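Long-range contacts in Pbp related beta-lactamase (Pyrococcus abyssi, PDB 2QMI), which probably acts as a serine peptidase related to penicillin-binding proteins and beta-lactamases, working as a self-compartmentalizing octamer: residues L192-S197 with A245-M250; I26-D31 with K319-A324; S197-E202 with G235-S240; G21-I26 with P51-G56; A66-K71 with E182-K187. All coordinates share one frame; numbering follows the deposited sequence.

Strand 21-28 opens two loops that cross and share Ile26. Contact 4 closes the shorter one at 51-56, tying the second strand of the large antiparallel sheet to the segment that enters strand 55-56. Contact 2 closes only at 319-324, pairing neighbouring strands of that sheet, and encloses contacts 5, 1 and 3. Of these, contact 5 joins helix 61-74 to helix 180-189. Next in series comes contact 1, where the loop after helix 180-189 meets helix 241-252, with contact 3 nested inside it, linking 197-202 to strand 238-239. Contacts 1 and 3 share Ser197, and a backbone bond from Tyr55 N to Ser239 O carries contact 3 on to contact 4.

Contact 1 (L192-S197 with A245-M250); sequences LGMNRS and AKYLKM
A Schellman motif at the end of helix 180-189 supplies the polar half of this contact: its C-prime residue, Gly193, takes a hydrogen bond on its carbonyl from Lys246 of helix 241-252. Gly193 has a positive phi of 81°, a conformation that suits glycine because a beta carbon would press on the preceding carbonyl. The lysine reaches across with its chain extended beyond CG, and NZ stops 3.0 Å from Gly193 O. It arrives well above the carbonyl plane, 44° out of it, so no lone pair is met squarely. A water extends the link, accepting from Asn195 N at 3.3 Å and, weakly, from Lys246 NZ. A long, flexible amine suits this solvent-facing position.

Deeper in, the contact turns apolar around Tyr247. Leu192 CD2 lies in the plane of the ring at its edge, 3.7 Å from Tyr247 CD1, while the other methyl, Leu192 CD1, comes within 4.3 Å of Met250 SD. Met194, the centre of an inverse gamma turn, folds back at chi3 (79°), which brings Met194 CE to 3.8 Å from Tyr247 CB. Its sulfur makes an oblique Met-aromatic contact, with Met194 SD 5.3 Å from the centroid of the Tyr247 ring. Branched leucine thus meets the ring edge, while the flexible thioether follows Tyr247 CB obliquely.

Tyr247 also stacks on Phe64 of helix 61-74 and meets Tyr251 edge-to-face; its hydroxyl bonds to Tyr251 and Ser63. Helix 241-252 meanwhile rests on the large sheet, Leu248 touching Ile27 of strand 21-28 and Tyr315 of strand 310-316.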
# COMPACT_ATOMS: atom_id res chain seq x y z
N LEU A 192 16.44 22.88 53.18
CA LEU A 192 17.61 22.71 52.32
C LEU A 192 17.73 23.84 51.30
O LEU A 192 18.70 23.91 50.55
CB LEU A 192 17.53 21.36 51.59
CG LEU A 192 18.63 20.33 51.87
CD1 LEU A 192 18.95 20.27 53.36
CD2 LEU A 192 18.18 18.97 51.36
N GLY A 193 16.74 24.73 51.27
CA GLY A 193 16.76 25.86 50.36
C GLY A 193 16.33 25.60 48.92
O GLY A 193 16.52 26.46 48.05
N MET A 194 15.74 24.44 48.67
CA MET A 194 15.28 24.07 47.34
C MET A 194 13.90 24.67 47.08
O MET A 194 12.88 24.00 47.28
CB MET A 194 15.24 22.55 47.21
CG MET A 194 16.63 21.94 47.22
SD MET A 194 16.69 20.27 47.86
CE MET A 194 16.11 19.33 46.39
N ASN A 195 13.89 25.92 46.64
CA ASN A 195 12.65 26.64 46.39
C ASN A 195 12.08 26.48 44.99
O ASN A 195 11.07 27.10 44.66
CB ASN A 195 12.85 28.13 46.69
CG ASN A 195 13.41 28.37 48.08
OD1 ASN A 195 12.82 27.95 49.09
ND2 ASN A 195 14.55 29.05 48.16
N ARG A 196 12.72 25.65 44.16
CA ARG A 196 12.24 25.41 42.81
C ARG A 196 12.19 23.91 42.51
O ARG A 196 12.58 23.44 41.44
CB ARG A 196 13.10 26.16 41.78
CG ARG A 196 12.97 27.68 41.91
CD ARG A 196 13.64 28.47 40.79
NE ARG A 196 13.05 28.22 39.48
CZ ARG A 196 13.67 27.56 38.50
NH1 ARG A 196 14.90 27.10 38.70
NH2 ARG A 196 13.07 27.36 37.34
N SER A 197 11.69 23.16 43.50
CA SER A 197 11.53 21.72 43.40
C SER A 197 10.05 21.51 43.70
O SER A 197 9.58 21.90 44.76
CB SER A 197 12.41 21.02 44.45
OG SER A 197 13.78 21.34 44.24
N ALA A 245 21.91 20.26 43.48
CA ALA A 245 23.29 20.49 43.93
C ALA A 245 23.24 20.76 45.44
O ALA A 245 24.02 20.21 46.21
CB ALA A 245 23.91 21.68 43.20
N LYS A 246 22.31 21.62 45.85
CA LYS A 246 22.13 21.95 47.26
C LYS A 246 21.81 20.66 48.00
O LYS A 246 22.25 20.44 49.12
CB LYS A 246 20.97 22.92 47.44
CG LYS A 246 21.18 24.29 46.82
CD LYS A 246 19.92 25.12 46.92
CE LYS A 246 20.13 26.50 46.34
NZ LYS A 246 18.86 27.27 46.31
N TYR A 247 21.03 19.81 47.34
CA TYR A 247 20.62 18.52 47.89
C TYR A 247 21.81 17.59 48.06
O TYR A 247 21.96 16.93 49.09
CB TYR A 247 19.57 17.88 46.97
CG TYR A 247 19.03 16.56 47.45
CD1 TYR A 247 18.38 16.46 48.68
CD2 TYR A 247 19.16 15.40 46.67
CE1 TYR A 247 17.87 15.24 49.13
CE2 TYR A 247 18.65 14.19 47.11
CZ TYR A 247 18.01 14.11 48.33
OH TYR A 247 17.51 12.90 48.76
N LEU A 248 22.66 17.53 47.03
CA LEU A 248 23.86 16.69 47.08
C LEU A 248 24.80 17.21 48.17
O LEU A 248 25.42 16.42 48.89
CB LEU A 248 24.55 16.69 45.72
CG LEU A 248 23.93 15.74 44.69
CD1 LEU A 248 24.40 16.06 43.28
CD2 LEU A 248 24.29 14.32 45.08
N LYS A 249 24.90 18.53 48.28
CA LYS A 249 25.76 19.19 49.27
C LYS A 249 25.54 18.62 50.67
O LYS A 249 26.49 18.38 51.42
CB LYS A 249 25.48 20.70 49.25
CG LYS A 249 26.33 21.55 50.19
CD LYS A 249 26.00 23.04 50.00
CE LYS A 249 26.84 23.95 50.93
NZ LYS A 249 28.32 23.74 50.75
N MET A 250 24.28 18.37 51.01
CA MET A 250 23.94 17.83 52.32
C MET A 250 24.62 16.48 52.56
O MET A 250 25.25 16.28 53.60
CB MET A 250 22.42 17.67 52.45
CG MET A 250 21.99 17.30 53.85
SD MET A 250 20.49 16.31 53.88
CE MET A 250 21.16 14.72 53.41
O HOH W 1 16.16 27.22 44.71

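Contact 2 (I26-D31 with K319-A324); sequences IIKDGD and KKIGVA
Ile27 and Gly322 face each other as a hydrogen-bonded antiparallel pair. Ile27 CG1 stands beside the backbone N, opposite the carbonyl carbon (chi1 -46°), which sets it 4.0 Å from Gly322 O. Having no side chain, Gly322 leaves that place to Ile27, whose methyl reaches on to Leu248 of helix 241-252. The pair is joined by Ile27 N to Gly322 O at 3.0 Å, nearly straight at 171°, and by Gly322 N to Ile27 O at 3.1 Å.

On the other sheet face, Ile26 lies beside Val323 and Lys28 beside Ile321. The beta-branched residues suit a strand; Ile26 and Val323 pack on helix 334-345, Ile321 on Leu346. Lys28 lays its aliphatic part near Ile321, with Lys28 CD 4.4 Å from Ile321 CG2, and keeps its amine at the exposed end.

Past the strands, Asp29 in a type II' turn meets Lys320 of a G1 beta bulge, CB to CB 4.1 Å. Asp29 N donates to Lys320 O, 2.6 Å away.

Main-chain bonds therefore do most of the joining inside the sheet. At the exposed end of the strands, Asp29 OD2 and Lys320 NZ are 5.8 Å apart, too far to pair directly, so any attraction between the opposite charges is probably modest.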
# COMPACT_ATOMS: atom_id res chain seq x y z
N ILE A 26 28.01 20.82 38.81
CA ILE A 26 29.12 20.08 39.43
C ILE A 26 29.50 20.67 40.78
O ILE A 26 29.64 21.89 40.92
CB ILE A 26 30.38 20.08 38.55
CG1 ILE A 26 30.05 19.60 37.14
CG2 ILE A 26 31.43 19.16 39.16
CD1 ILE A 26 31.26 19.51 36.24
N ILE A 27 29.69 19.79 41.76
CA ILE A 27 30.07 20.20 43.11
C ILE A 27 31.48 19.74 43.46
O ILE A 27 31.79 18.55 43.41
CB ILE A 27 29.14 19.58 44.18
CG1 ILE A 27 27.68 19.73 43.78
CG2 ILE A 27 29.39 20.26 45.52
CD1 ILE A 27 26.74 19.04 44.73
N LYS A 28 32.32 20.71 43.82
CA LYS A 28 33.70 20.45 44.23
C LYS A 28 33.69 20.85 45.70
O LYS A 28 33.66 22.05 46.02
CB LYS A 28 34.67 21.35 43.46
CG LYS A 28 36.15 21.07 43.70
CD LYS A 28 36.69 20.07 42.71
CE LYS A 28 38.21 20.02 42.73
NZ LYS A 28 38.75 19.66 44.08
N ASP A 29 33.72 19.85 46.57
CA ASP A 29 33.66 20.02 48.02
C ASP A 29 32.42 20.80 48.49
O ASP A 29 31.32 20.23 48.58
CB ASP A 29 34.97 20.61 48.60
CG ASP A 29 35.40 21.91 47.93
OD1 ASP A 29 34.69 22.93 48.07
OD2 ASP A 29 36.47 21.91 47.27
N GLY A 30 32.58 22.09 48.78
CA GLY A 30 31.43 22.85 49.27
C GLY A 30 30.89 23.93 48.35
O GLY A 30 30.27 24.90 48.82
N ASP A 31 31.11 23.79 47.05
CA ASP A 31 30.64 24.81 46.13
C ASP A 31 30.29 24.24 44.75
O ASP A 31 30.87 23.25 44.30
CB ASP A 31 31.72 25.88 45.95
CG ASP A 31 32.49 26.16 47.25
OD1 ASP A 31 31.88 26.70 48.21
OD2 ASP A 31 33.70 25.84 47.31
N LYS A 319 36.05 12.08 48.13
CA LYS A 319 36.70 13.15 47.38
C LYS A 319 35.88 14.43 47.39
O LYS A 319 36.25 15.43 46.79
CB LYS A 319 36.94 12.71 45.93
CG LYS A 319 38.00 11.63 45.76
CD LYS A 319 39.40 12.18 46.08
CE LYS A 319 40.48 11.10 45.96
NZ LYS A 319 40.30 10.00 46.97
N LYS A 320 34.74 14.38 48.07
CA LYS A 320 33.83 15.51 48.18
C LYS A 320 33.38 16.10 46.84
O LYS A 320 33.31 17.31 46.67
CB LYS A 320 34.45 16.60 49.05
CG LYS A 320 34.36 16.27 50.53
CD LYS A 320 34.91 17.39 51.39
CE LYS A 320 36.42 17.56 51.17
NZ LYS A 320 36.97 18.64 52.04
N ILE A 321 33.05 15.22 45.90
CA ILE A 321 32.60 15.66 44.59
C ILE A 321 31.21 15.07 44.32
O ILE A 321 30.82 14.07 44.92
CB ILE A 321 33.60 15.22 43.49
CG1 ILE A 321 34.00 13.75 43.70
CG2 ILE A 321 34.84 16.14 43.51
CD1 ILE A 321 34.92 13.20 42.63
N GLY A 322 30.47 15.70 43.41
CA GLY A 322 29.14 15.22 43.09
C GLY A 322 28.65 15.82 41.79
O GLY A 322 29.09 16.90 41.41
N VAL A 323 27.75 15.13 41.11
CA VAL A 323 27.23 15.61 39.83
C VAL A 323 25.73 15.35 39.65
O VAL A 323 25.21 14.28 40.01
CB VAL A 323 27.97 14.96 38.64
CG1 VAL A 323 27.56 15.63 37.33
CG2 VAL A 323 29.48 15.06 38.85
N ALA A 324 25.05 16.34 39.09
CA ALA A 324 23.63 16.23 38.82
C ALA A 324 23.43 16.52 37.33
O ALA A 324 23.93 17.52 36.82
CB ALA A 324 22.85 17.23 39.66

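Contact 3 (S197-E202 with G235-S240); sequences SYFFKE and GGLLSS
Tyr198 and Leu238 form a single antiparallel bridge with both backbone bonds of a hydrogen-bonded pair: Tyr198 N to Leu238 O at 2.8 Å and Leu238 N to Tyr198 O at 3.0 Å, the latter almost straight at 173°. Leu238 O also receives a CA-H...O contact from Ser197 CA at 3.2 Å.

Hydroxyls meet next to this bridge. Ser197 OG and Ser239 OG are hydrogen-bonded at 2.8 Å, and Ser197 OG is bonded to Asp243 as well; small serine side chains are compatible with the 4.2 Å between Ser197 CA and Ser239 CA. Strand 238-239 pairs on with strand 55-56 in a two-stranded antiparallel sheet, then leads into helix 241-252, whose N-cap is Ser240 with its hydroxyl on Asp243 N. Just before the strand, Leu237 N bonds to Thr61, inside what appears to be the SxxK motif of this family.

The apolar part is a CH-pi contact. Leu237 CG is turned opposite its own nitrogen (chi1 -166°), which carries CD1 over one face of the Phe199 ring, 3.5 Å above the plane and offset toward the rim. The same methyl is tight against Tyr198 O. Gly236 O approaches the ring obliquely, 3.8 Å from Phe199 CD1.

Water completes the contact: one molecule donates to both Phe199 O and Gly236 O, bridging two buried carbonyls.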
# COMPACT_ATOMS: atom_id res chain seq x y z
N SER A 197 11.69 23.16 43.50
CA SER A 197 11.53 21.72 43.40
C SER A 197 10.05 21.51 43.70
O SER A 197 9.58 21.90 44.76
CB SER A 197 12.41 21.02 44.45
OG SER A 197 13.78 21.34 44.24
N TYR A 198 9.31 20.90 42.78
CA TYR A 198 7.87 20.74 42.97
C TYR A 198 7.25 19.34 42.82
O TYR A 198 7.90 18.39 42.39
CB TYR A 198 7.13 21.65 41.99
CG TYR A 198 7.70 23.05 41.82
CD1 TYR A 198 7.44 24.06 42.75
CD2 TYR A 198 8.46 23.38 40.69
CE1 TYR A 198 7.91 25.36 42.56
CE2 TYR A 198 8.93 24.68 40.49
CZ TYR A 198 8.65 25.66 41.43
OH TYR A 198 9.12 26.94 41.22
N PHE A 199 5.97 19.27 43.18
CA PHE A 199 5.16 18.05 43.07
C PHE A 199 3.88 18.37 42.30
O PHE A 199 3.46 17.61 41.42
CB PHE A 199 4.75 17.54 44.46
CG PHE A 199 5.73 16.57 45.06
CD1 PHE A 199 5.93 15.32 44.48
CD2 PHE A 199 6.44 16.91 46.21
CE1 PHE A 199 6.83 14.42 45.04
CE2 PHE A 199 7.34 16.01 46.77
CZ PHE A 199 7.54 14.76 46.19
N PHE A 200 3.26 19.50 42.65
CA PHE A 200 2.01 19.93 42.05
C PHE A 200 2.17 20.77 40.78
O PHE A 200 2.98 21.70 40.72
CB PHE A 200 1.21 20.72 43.10
CG PHE A 200 1.11 20.02 44.43
CD1 PHE A 200 0.45 18.80 44.55
CD2 PHE A 200 1.70 20.58 45.57
CE1 PHE A 200 0.37 18.14 45.77
CE2 PHE A 200 1.63 19.92 46.80
CZ PHE A 200 0.96 18.70 46.90
N LYS A 201 1.37 20.42 39.78
CA LYS A 201 1.37 21.08 38.48
C LYS A 201 1.09 22.57 38.58
O LYS A 201 1.59 23.36 37.77
CB LYS A 201 0.33 20.43 37.58
CG LYS A 201 -1.07 20.43 38.18
CD LYS A 201 -2.08 19.86 37.19
CE LYS A 201 -1.81 18.39 36.91
NZ LYS A 201 -2.06 17.55 38.12
N GLU A 202 0.28 22.95 39.56
CA GLU A 202 -0.07 24.35 39.75
C GLU A 202 1.17 25.20 40.03
O GLU A 202 1.28 26.33 39.53
CB GLU A 202 -1.10 24.49 40.88
CG GLU A 202 -2.46 23.86 40.56
CD GLU A 202 -2.64 22.45 41.15
OE1 GLU A 202 -1.66 21.67 41.17
OE2 GLU A 202 -3.77 22.13 41.59
N GLY A 235 8.69 8.48 42.43
CA GLY A 235 9.34 9.24 41.38
C GLY A 235 8.57 10.38 40.74
O GLY A 235 8.55 10.48 39.51
N GLY A 236 7.97 11.25 41.54
CA GLY A 236 7.19 12.34 40.96
C GLY A 236 7.70 13.75 41.18
O GLY A 236 7.01 14.72 40.88
N LEU A 237 8.92 13.88 41.67
CA LEU A 237 9.46 15.21 41.93
C LEU A 237 10.09 15.84 40.68
O LEU A 237 10.74 15.17 39.88
CB LEU A 237 10.48 15.12 43.06
CG LEU A 237 10.95 16.40 43.74
CD1 LEU A 237 9.78 17.13 44.41
CD2 LEU A 237 12.01 16.04 44.77
N LEU A 238 9.85 17.14 40.51
CA LEU A 238 10.42 17.91 39.41
C LEU A 238 11.37 18.91 40.07
O LEU A 238 11.03 19.48 41.10
CB LEU A 238 9.34 18.66 38.62
CG LEU A 238 8.33 17.87 37.78
CD1 LEU A 238 7.22 17.35 38.67
CD2 LEU A 238 7.76 18.78 36.70
N SER A 239 12.54 19.12 39.48
CA SER A 239 13.50 20.04 40.07
C SER A 239 14.49 20.51 39.01
O SER A 239 14.28 20.27 37.81
CB SER A 239 14.24 19.35 41.22
OG SER A 239 15.06 20.24 41.96
N SER A 240 15.54 21.19 39.44
CA SER A 240 16.59 21.68 38.55
C SER A 240 17.91 21.14 39.08
O SER A 240 17.97 20.64 40.20
CB SER A 240 16.62 23.21 38.55
OG SER A 240 17.22 23.71 39.73
O HOH W 2 4.66 15.58 40.14

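Contact 4 (G21-I26 with P51-G56); sequences GISISI and PETIYG
The ring of Tyr55 meets strand 21-28 by its outer edge, where Ser23 OG lies close to the ring plane, 3.4 Å from Tyr55 CE2. Nothing of 21-26 sits squarely over either face: Gly21 O and Ile22 C approach obliquely, with the main chain passing the phenol end so that Ile22 C is 3.4 Å from Tyr55 OH. Gly21 presents bare backbone beside that end. Leu326 of the adjoining strand 321-327 also touches the tyrosine side chain.

Ser23 carries the contact. Its beta carbon points at the loop, whereas those of Ile22 and Ile24 point away from it, as the alternation of a strand requires. Tyr55 OH and Ser23 OG are hydrogen-bonded at 2.9 Å. Thr53 closes in from the side with its methyl: CG2 lies between the backbone nitrogen and carbonyl carbon (OG1 at chi1 176°), which turns it onto Ser23, and Thr53 CG2 is a short 3.0 Å from Ser23 OG, a value that is doubtful in detail. Pro51, a rigid residue in the loop, has its nitrogen 4.4 Å from Ser23 OG and its ring against Leu242 of helix 241-252 and Ala35 of strand 31-38.

The contact fastens the loop that enters strand 55-56, just ahead of a probable SxxK segment, to the second strand of the large sheet.

Both hydroxyls have further partners, Ser23 OG the carbonyl of Thr50 and Tyr55 OH the hydroxyl of Ser49. Each buried oxygen thus takes part in a short polar chain, which probably offsets part of the cost of placing it between sheet and loop.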
# COMPACT_ATOMS: atom_id res chain seq x y z
N GLY A 21 17.52 18.80 25.01
CA GLY A 21 18.25 19.65 25.93
C GLY A 21 18.78 18.88 27.13
O GLY A 21 18.31 17.78 27.42
N ILE A 22 19.76 19.46 27.82
CA ILE A 22 20.38 18.85 28.99
C ILE A 22 20.92 19.90 29.97
O ILE A 22 21.38 20.97 29.56
CB ILE A 22 21.57 17.94 28.57
CG1 ILE A 22 21.05 16.57 28.11
CG2 ILE A 22 22.56 17.80 29.72
CD1 ILE A 22 22.14 15.61 27.65
N SER A 23 20.88 19.59 31.26
CA SER A 23 21.40 20.49 32.28
C SER A 23 22.34 19.71 33.19
O SER A 23 22.12 18.52 33.42
CB SER A 23 20.27 21.09 33.11
OG SER A 23 19.64 22.15 32.41
N ILE A 24 23.37 20.37 33.69
CA ILE A 24 24.33 19.72 34.58
C ILE A 24 24.97 20.69 35.56
O ILE A 24 25.26 21.84 35.22
CB ILE A 24 25.46 19.02 33.76
CG1 ILE A 24 26.45 18.32 34.70
CG2 ILE A 24 26.18 20.05 32.90
CD1 ILE A 24 27.55 17.54 33.98
N SER A 25 25.16 20.24 36.79
CA SER A 25 25.81 21.07 37.81
C SER A 25 26.89 20.21 38.46
O SER A 25 26.72 18.99 38.60
CB SER A 25 24.80 21.57 38.85
OG SER A 25 24.19 20.49 39.54
N ILE A 26 28.01 20.82 38.81
CA ILE A 26 29.12 20.08 39.43
C ILE A 26 29.50 20.67 40.78
O ILE A 26 29.64 21.89 40.92
CB ILE A 26 30.38 20.08 38.55
CG1 ILE A 26 30.05 19.60 37.14
CG2 ILE A 26 31.43 19.16 39.16
CD1 ILE A 26 31.26 19.51 36.24
N PRO A 51 20.95 26.20 33.59
CA PRO A 51 21.18 25.58 34.90
C PRO A 51 19.89 25.56 35.73
O PRO A 51 19.68 24.66 36.54
CB PRO A 51 22.24 26.49 35.52
CG PRO A 51 23.01 26.95 34.35
CD PRO A 51 21.93 27.27 33.34
N GLU A 52 19.05 26.57 35.50
CA GLU A 52 17.79 26.74 36.22
C GLU A 52 16.61 25.88 35.72
O GLU A 52 15.75 25.49 36.52
CB GLU A 52 17.35 28.21 36.17
CG GLU A 52 18.32 29.26 36.76
CD GLU A 52 19.56 29.51 35.89
OE1 GLU A 52 19.57 29.08 34.71
OE2 GLU A 52 20.52 30.14 36.39
N THR A 53 16.54 25.60 34.42
CA THR A 53 15.43 24.82 33.86
C THR A 53 15.02 23.61 34.70
O THR A 53 15.85 22.86 35.22
CB THR A 53 15.71 24.38 32.39
OG1 THR A 53 14.65 23.54 31.91
CG2 THR A 53 17.00 23.63 32.30
N ILE A 54 13.71 23.43 34.83
CA ILE A 54 13.14 22.34 35.61
C ILE A 54 12.73 21.13 34.77
O ILE A 54 12.07 21.26 33.74
CB ILE A 54 11.94 22.88 36.43
CG1 ILE A 54 12.47 23.66 37.63
CG2 ILE A 54 11.02 21.74 36.85
CD1 ILE A 54 11.41 24.37 38.43
N TYR A 55 13.14 19.95 35.24
CA TYR A 55 12.83 18.67 34.59
C TYR A 55 12.26 17.73 35.63
O TYR A 55 12.34 17.99 36.83
CB TYR A 55 14.08 17.99 34.04
CG TYR A 55 14.97 18.79 33.12
CD1 TYR A 55 15.09 18.46 31.77
CD2 TYR A 55 15.77 19.82 33.62
CE1 TYR A 55 15.99 19.12 30.94
CE2 TYR A 55 16.68 20.49 32.81
CZ TYR A 55 16.79 20.14 31.47
OH TYR A 55 17.68 20.82 30.67
N GLY A 56 11.69 16.62 35.17
CA GLY A 56 11.19 15.62 36.10
C GLY A 56 12.44 14.83 36.48
O GLY A 56 13.34 14.68 35.65

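Contact 5 (A66-K71 with E182-K187); sequences ALAIMK and EYIKKK
Lys71, Tyr183 and Ala68 bury the most surface here, and the Tyr183 ring points at both of the others, its CE2 edge on Ala68 and its hydroxyl end on Lys71. Ala68 CB lies near the ring plane, 3.5 Å from Tyr183 CE2; a single methyl is what lets the aromatic come so near the helix. Tyr183 CG is opposite its own nitrogen (chi1 -171°), which extends the ring toward helix 61-74.

Lys71 runs past the phenol end with its aliphatic chain, Lys71 CD being 3.6 Å from Tyr183 OH. That hydroxyl is buried among methylenes and has no hydrogen-bond partner in the model, a probable cost of the ring's placement. Helices 66-71 and 182-187 cross at 73°, their axes 10.6 Å apart, within the helical part of the beta-lactamase fold; Ile172 of helix 162-176 touches both Ala68 and Tyr183.

Lys187, on a wider pi-type turn, lays CG over one face of the tyrosine from its own helix, 3.2 Å above the plane and offset toward the rim of the ring. It crosses Lys71 at about a right angle, with Lys187 CB 4.0 Å from Lys71 CD. The two amines are 4.8 Å apart, and the salt bridge from Lys71 NZ to Glu75 probably eases their repulsion.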
# COMPACT_ATOMS: atom_id res chain seq x y z
N ALA A 66 13.40 8.03 51.17
CA ALA A 66 14.21 7.30 52.14
C ALA A 66 14.69 8.21 53.26
O ALA A 66 14.79 7.79 54.41
CB ALA A 66 15.39 6.65 51.45
N LEU A 67 14.98 9.47 52.92
CA LEU A 67 15.44 10.43 53.90
C LEU A 67 14.32 10.72 54.90
O LEU A 67 14.55 10.74 56.12
CB LEU A 67 15.89 11.72 53.21
CG LEU A 67 16.55 12.80 54.08
CD1 LEU A 67 17.80 12.25 54.77
CD2 LEU A 67 16.93 13.99 53.20
N ALA A 68 13.12 10.95 54.39
CA ALA A 68 11.97 11.23 55.24
C ALA A 68 11.82 10.09 56.25
O ALA A 68 11.56 10.33 57.44
CB ALA A 68 10.70 11.34 54.40
N ILE A 69 11.99 8.86 55.77
CA ILE A 69 11.89 7.68 56.61
C ILE A 69 12.96 7.69 57.69
O ILE A 69 12.69 7.32 58.83
CB ILE A 69 12.05 6.38 55.78
CG1 ILE A 69 10.83 6.18 54.87
CG2 ILE A 69 12.24 5.18 56.70
CD1 ILE A 69 9.51 5.89 55.60
N MET A 70 14.18 8.11 57.34
CA MET A 70 15.27 8.17 58.32
C MET A 70 14.93 9.16 59.42
O MET A 70 15.19 8.91 60.59
CB MET A 70 16.58 8.59 57.65
CG MET A 70 17.17 7.60 56.65
SD MET A 70 17.73 6.03 57.39
CE MET A 70 16.30 5.01 57.10
N LYS A 71 14.35 10.29 59.02
CA LYS A 71 13.99 11.33 59.97
C LYS A 71 12.98 10.81 60.99
O LYS A 71 13.21 10.88 62.20
CB LYS A 71 13.40 12.53 59.23
CG LYS A 71 13.34 13.80 60.07
CD LYS A 71 13.08 15.02 59.20
CE LYS A 71 13.07 16.29 60.02
NZ LYS A 71 12.01 16.22 61.07
N GLU A 182 3.54 17.32 51.38
CA GLU A 182 3.85 18.38 52.33
C GLU A 182 4.96 17.98 53.31
O GLU A 182 5.67 18.84 53.83
CB GLU A 182 2.59 18.86 53.09
CG GLU A 182 1.84 17.82 53.92
CD GLU A 182 0.52 18.38 54.51
OE1 GLU A 182 0.57 19.39 55.27
OE2 GLU A 182 -0.57 17.81 54.21
N TYR A 183 5.12 16.69 53.57
CA TYR A 183 6.19 16.28 54.48
C TYR A 183 7.56 16.52 53.84
O TYR A 183 8.48 17.01 54.50
CB TYR A 183 6.07 14.80 54.85
CG TYR A 183 7.03 14.41 55.96
CD1 TYR A 183 6.71 14.65 57.30
CD2 TYR A 183 8.29 13.88 55.67
CE1 TYR A 183 7.62 14.37 58.32
CE2 TYR A 183 9.21 13.60 56.69
CZ TYR A 183 8.86 13.85 58.00
OH TYR A 183 9.77 13.62 59.00
N ILE A 184 7.69 16.18 52.56
CA ILE A 184 8.94 16.38 51.83
C ILE A 184 9.26 17.87 51.75
O ILE A 184 10.40 18.29 51.98
CB ILE A 184 8.87 15.84 50.38
CG1 ILE A 184 8.61 14.33 50.38
CG2 ILE A 184 10.18 16.15 49.66
CD1 ILE A 184 9.62 13.52 51.17
N LYS A 185 8.24 18.65 51.42
CA LYS A 185 8.35 20.11 51.29
C LYS A 185 8.80 20.77 52.59
O LYS A 185 9.77 21.53 52.62
CB LYS A 185 6.99 20.68 50.87
CG LYS A 185 6.91 22.20 50.77
CD LYS A 185 7.76 22.73 49.63
CE LYS A 185 7.42 24.18 49.31
NZ LYS A 185 5.99 24.34 48.89
N LYS A 186 8.10 20.45 53.67
CA LYS A 186 8.38 21.00 54.99
C LYS A 186 9.65 20.48 55.67
O LYS A 186 10.45 21.27 56.18
CB LYS A 186 7.19 20.74 55.92
CG LYS A 186 5.87 21.30 55.44
CD LYS A 186 5.83 22.82 55.57
CE LYS A 186 4.46 23.37 55.22
NZ LYS A 186 4.43 24.86 55.37
N LYS A 187 9.83 19.16 55.68
CA LYS A 187 10.98 18.56 56.35
C LYS A 187 12.28 18.43 55.56
O LYS A 187 13.31 18.07 56.14
CB LYS A 187 10.60 17.16 56.87
CG LYS A 187 9.32 17.12 57.68
CD LYS A 187 9.36 18.07 58.86
CE LYS A 187 8.01 18.14 59.56
NZ LYS A 187 8.07 18.98 60.78